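Local coordinates for protein F01G10.3, confirmed by transcript evidence (Caenorhabditis elegans, PDB 3K6J) that probably works as an NAD-dependent 3-hydroxyacyl-CoA dehydrogenase, the oxidoreductase part of a multifunctional enzyme, and binds a zinc ion, at residues L308-R313 and D332-Q337. Sequence-based numbering, arbitrary orientation.
Sequences LKRYGR and DTEMEQ
The carboxylate oxygen OD2 of Asp-332 is gripped by a partner from each segment: it forms a salt bridge with Arg-310, whose NH2 lies 3.3 Å from OD2, and it accepts the backbone N-H of Met-335, with N and OD2 3.0 Å apart. Asp-332 stands at the N-cap of helix 333-341, and this second bond caps the helix start. With CG anti to the backbone N (chi1 -173°), the carboxylate reaches the first turn, where OD2 takes the Met-335 N-H with its anti lone pair. Aspartate suits the place: its short side chain reaches a helix amide, while its negative charge probably complements both the helix dipole and the arginine. The hydrogen bond within the salt bridge is weak, bent to 134° at the hydrogen, with the guanidinium and carboxylate planes well out of parallel.

Glu-334 supplies the second carboxylate; its long, extended chain carries OE1 to 3.2 Å from NH1 of Arg-310, completing a three-residue salt-bridge network. Arginine fits because its two terminal nitrogens can serve separate acids, and a bend at chi3 (66°) swings its guanidinium toward the helix start. Beside these charges, CB of Met-335 packs 3.6 Å from NH2 of Arg-310, and CD1 of Leu-308 flanks OE1 of Glu-334. Were Asp-332 an alanine, the amide of Met-335 would probably lose its capping acceptor and Arg-310 would keep Glu-334 alone as an acidic mate in this contact.

Helix 300-307 is closed by a Schellman motif at Lys-309, and the loop after it is thus tied to the start of helix 333-341; the chain between them forms the small hairpin of strands 321-322 and 329-330, while Met-335 also rests on Ile-301 and Met-305 of helix 300-307.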
ATOM      1  N   LEU A 308     -24.723  13.431  -5.559  1.00 61.04           N
ATOM      2  CA  LEU A 308     -24.650  13.349  -7.028  1.00 60.12           C
ATOM      3  C   LEU A 308     -24.092  12.021  -7.529  1.00 59.71           C
ATOM      4  O   LEU A 308     -23.932  11.808  -8.737  1.00 59.54           O
ATOM      5  CB  LEU A 308     -23.829  14.516  -7.589  1.00 60.36           C
ATOM      6  CG  LEU A 308     -24.075  15.907  -6.998  1.00 59.72           C
ATOM      7  CD1 LEU A 308     -23.286  16.951  -7.759  1.00 59.85           C
ATOM      8  CD2 LEU A 308     -25.554  16.254  -6.985  1.00 60.15           C
ATOM      9  N   LYS A 309     -23.815  11.126  -6.582  1.00 59.20           N
ATOM     10  CA  LYS A 309     -23.149   9.847  -6.842  1.00 58.98           C
ATOM     11  C   LYS A 309     -21.962   9.992  -7.819  1.00 58.29           C
ATOM     12  O   LYS A 309     -21.829   9.248  -8.802  1.00 58.30           O
ATOM     13  CB  LYS A 309     -24.162   8.766  -7.254  1.00 59.18           C
ATOM     14  CG  LYS A 309     -25.340   8.630  -6.272  1.00 59.81           C
ATOM     15  CD  LYS A 309     -25.699   7.167  -5.974  1.00 62.19           C
ATOM     16  CE  LYS A 309     -26.218   6.452  -7.213  1.00 62.76           C
ATOM     17  NZ  LYS A 309     -26.670   5.087  -6.873  1.00 63.50           N
ATOM     18  N   ARG A 310     -21.124  10.989  -7.526  1.00 57.48           N
ATOM     19  CA  ARG A 310     -19.850  11.211  -8.207  1.00 56.75           C
ATOM     20  C   ARG A 310     -18.783  10.464  -7.409  1.00 55.99           C
ATOM     21  O   ARG A 310     -18.271  10.974  -6.411  1.00 55.81           O
ATOM     22  CB  ARG A 310     -19.524  12.711  -8.264  1.00 56.82           C
ATOM     23  CG  ARG A 310     -20.471  13.537  -9.138  1.00 57.04           C
ATOM     24  CD  ARG A 310     -20.309  15.035  -8.906  1.00 56.75           C
ATOM     25  NE  ARG A 310     -19.004  15.534  -9.326  1.00 56.13           N
ATOM     26  CZ  ARG A 310     -18.712  15.947 -10.554  1.00 56.46           C
ATOM     27  NH1 ARG A 310     -19.630  15.928 -11.509  1.00 58.08           N
ATOM     28  NH2 ARG A 310     -17.497  16.377 -10.832  1.00 56.15           N
ATOM     29  N   TYR A 311     -18.471   9.249  -7.852  1.00 55.20           N
ATOM     30  CA  TYR A 311     -17.607   8.334  -7.102  1.00 54.44           C
ATOM     31  C   TYR A 311     -16.227   8.169  -7.725  1.00 53.59           C
ATOM     32  O   TYR A 311     -15.355   7.507  -7.160  1.00 53.09           O
ATOM     33  CB  TYR A 311     -18.279   6.961  -6.932  1.00 54.45           C
ATOM     34  CG  TYR A 311     -19.548   6.975  -6.094  1.00 54.48           C
ATOM     35  CD1 TYR A 311     -19.690   7.844  -5.005  1.00 54.67           C
ATOM     36  CD2 TYR A 311     -20.597   6.100  -6.376  1.00 55.12           C
ATOM     37  CE1 TYR A 311     -20.851   7.852  -4.238  1.00 54.50           C
ATOM     38  CE2 TYR A 311     -21.761   6.099  -5.611  1.00 54.64           C
ATOM     39  CZ  TYR A 311     -21.881   6.972  -4.550  1.00 54.35           C
ATOM     40  OH  TYR A 311     -23.030   6.961  -3.799  1.00 53.81           O
ATOM     41  N   GLY A 312     -16.039   8.773  -8.893  1.00 52.82           N
ATOM     42  CA  GLY A 312     -14.768   8.709  -9.580  1.00 51.99           C
ATOM     43  C   GLY A 312     -14.911   8.076 -10.933  1.00 51.67           C
ATOM     44  O   GLY A 312     -15.851   8.365 -11.671  1.00 51.74           O
ATOM     45  N   ARG A 313     -13.973   7.196 -11.249  1.00 51.14           N
ATOM     46  CA  ARG A 313     -13.897   6.588 -12.557  1.00 50.72           C
ATOM     47  C   ARG A 313     -15.064   5.667 -12.855  1.00 50.87           C
ATOM     48  O   ARG A 313     -15.503   5.577 -13.998  1.00 50.75           O
ATOM     49  CB  ARG A 313     -12.583   5.838 -12.694  1.00 50.27           C
ATOM     50  CG  ARG A 313     -11.430   6.764 -12.922  1.00 49.97           C
ATOM     51  CD  ARG A 313     -10.195   6.013 -13.333  1.00 49.01           C
ATOM     52  NE  ARG A 313      -9.165   6.949 -13.757  1.00 49.68           N
ATOM     53  CZ  ARG A 313      -8.921   7.280 -15.020  1.00 50.83           C
ATOM     54  NH1 ARG A 313      -9.638   6.738 -16.004  1.00 51.86           N
ATOM     55  NH2 ARG A 313      -7.957   8.149 -15.298  1.00 50.84           N
ATOM     56  N   ASP A 332     -13.518  19.248 -14.470  1.00 60.77           N
ATOM     57  CA  ASP A 332     -14.979  19.334 -14.468  1.00 60.52           C
ATOM     58  C   ASP A 332     -15.472  20.631 -13.864  1.00 60.64           C
ATOM     59  O   ASP A 332     -15.105  21.010 -12.746  1.00 60.51           O
ATOM     60  CB  ASP A 332     -15.606  18.141 -13.748  1.00 60.64           C
ATOM     61  CG  ASP A 332     -17.126  18.106 -13.877  1.00 60.64           C
ATOM     62  OD1 ASP A 332     -17.641  17.431 -14.794  1.00 61.07           O
ATOM     63  OD2 ASP A 332     -17.806  18.752 -13.059  1.00 60.57           O
ATOM     64  N   THR A 333     -16.336  21.298 -14.614  1.00 60.60           N
ATOM     65  CA  THR A 333     -16.762  22.634 -14.260  1.00 60.53           C
ATOM     66  C   THR A 333     -17.790  22.617 -13.127  1.00 60.49           C
ATOM     67  O   THR A 333     -17.836  23.535 -12.312  1.00 60.48           O
ATOM     68  CB  THR A 333     -17.237  23.408 -15.519  1.00 60.71           C
ATOM     69  OG1 THR A 333     -17.289  24.806 -15.237  1.00 59.87           O
ATOM     70  CG2 THR A 333     -18.598  22.901 -16.035  1.00 60.91           C
ATOM     71  N   GLU A 334     -18.594  21.559 -13.069  1.00 60.62           N
ATOM     72  CA  GLU A 334     -19.608  21.420 -12.027  1.00 61.12           C
ATOM     73  C   GLU A 334     -18.947  21.230 -10.665  1.00 61.10           C
ATOM     74  O   GLU A 334     -19.471  21.680  -9.637  1.00 60.96           O
ATOM     75  CB  GLU A 334     -20.555  20.248 -12.326  1.00 61.24           C
ATOM     76  CG  GLU A 334     -21.816  20.210 -11.447  1.00 62.74           C
ATOM     77  CD  GLU A 334     -22.679  18.972 -11.683  1.00 65.82           C
ATOM     78  OE1 GLU A 334     -22.157  17.836 -11.582  1.00 65.68           O
ATOM     79  OE2 GLU A 334     -23.892  19.134 -11.961  1.00 66.99           O
ATOM     80  N   MET A 335     -17.793  20.562 -10.669  1.00 61.30           N
ATOM     81  CA  MET A 335     -17.023  20.338  -9.448  1.00 61.32           C
ATOM     82  C   MET A 335     -16.544  21.666  -8.862  1.00 61.60           C
ATOM     83  O   MET A 335     -16.623  21.875  -7.650  1.00 61.24           O
ATOM     84  CB  MET A 335     -15.849  19.371  -9.697  1.00 61.40           C
ATOM     85  CG  MET A 335     -15.168  18.846  -8.425  1.00 60.29           C
ATOM     86  SD  MET A 335     -16.287  17.971  -7.313  1.00 59.78           S
ATOM     87  CE  MET A 335     -15.727  18.581  -5.739  1.00 59.34           C
ATOM     88  N   GLU A 336     -16.088  22.568  -9.731  1.00 62.05           N
ATOM     89  CA  GLU A 336     -15.665  23.907  -9.307  1.00 62.80           C
ATOM     90  C   GLU A 336     -16.799  24.747  -8.690  1.00 63.37           C
ATOM     91  O   GLU A 336     -16.564  25.545  -7.775  1.00 63.64           O
ATOM     92  CB  GLU A 336     -15.001  24.666 -10.458  1.00 62.74           C
ATOM     93  CG  GLU A 336     -14.315  25.946 -10.000  1.00 62.52           C
ATOM     94  CD  GLU A 336     -13.989  26.893 -11.129  1.00 62.09           C
ATOM     95  OE1 GLU A 336     -13.488  26.448 -12.190  1.00 62.11           O
ATOM     96  OE2 GLU A 336     -14.235  28.100 -10.941  1.00 62.42           O
ATOM     97  N   GLN A 337     -18.021  24.574  -9.194  1.00 63.89           N
ATOM     98  CA  GLN A 337     -19.172  25.282  -8.641  1.00 64.22           C
ATOM     99  C   GLN A 337     -19.398  24.867  -7.200  1.00 64.41           C
ATOM    100  O   GLN A 337     -19.598  25.722  -6.331  1.00 64.63           O
ATOM    101  CB  GLN A 337     -20.436  25.066  -9.490  1.00 64.27           C
ATOM    102  CG  GLN A 337     -20.509  25.983 -10.705  1.00 64.35           C
ATOM    103  CD  GLN A 337     -21.598  25.597 -11.694  1.00 64.00           C
ATOM    104  OE1 GLN A 337     -21.482  24.600 -12.412  1.00 63.48           O
ATOM    105  NE2 GLN A 337     -22.646  26.406 -11.760  1.00 63.36           N
TER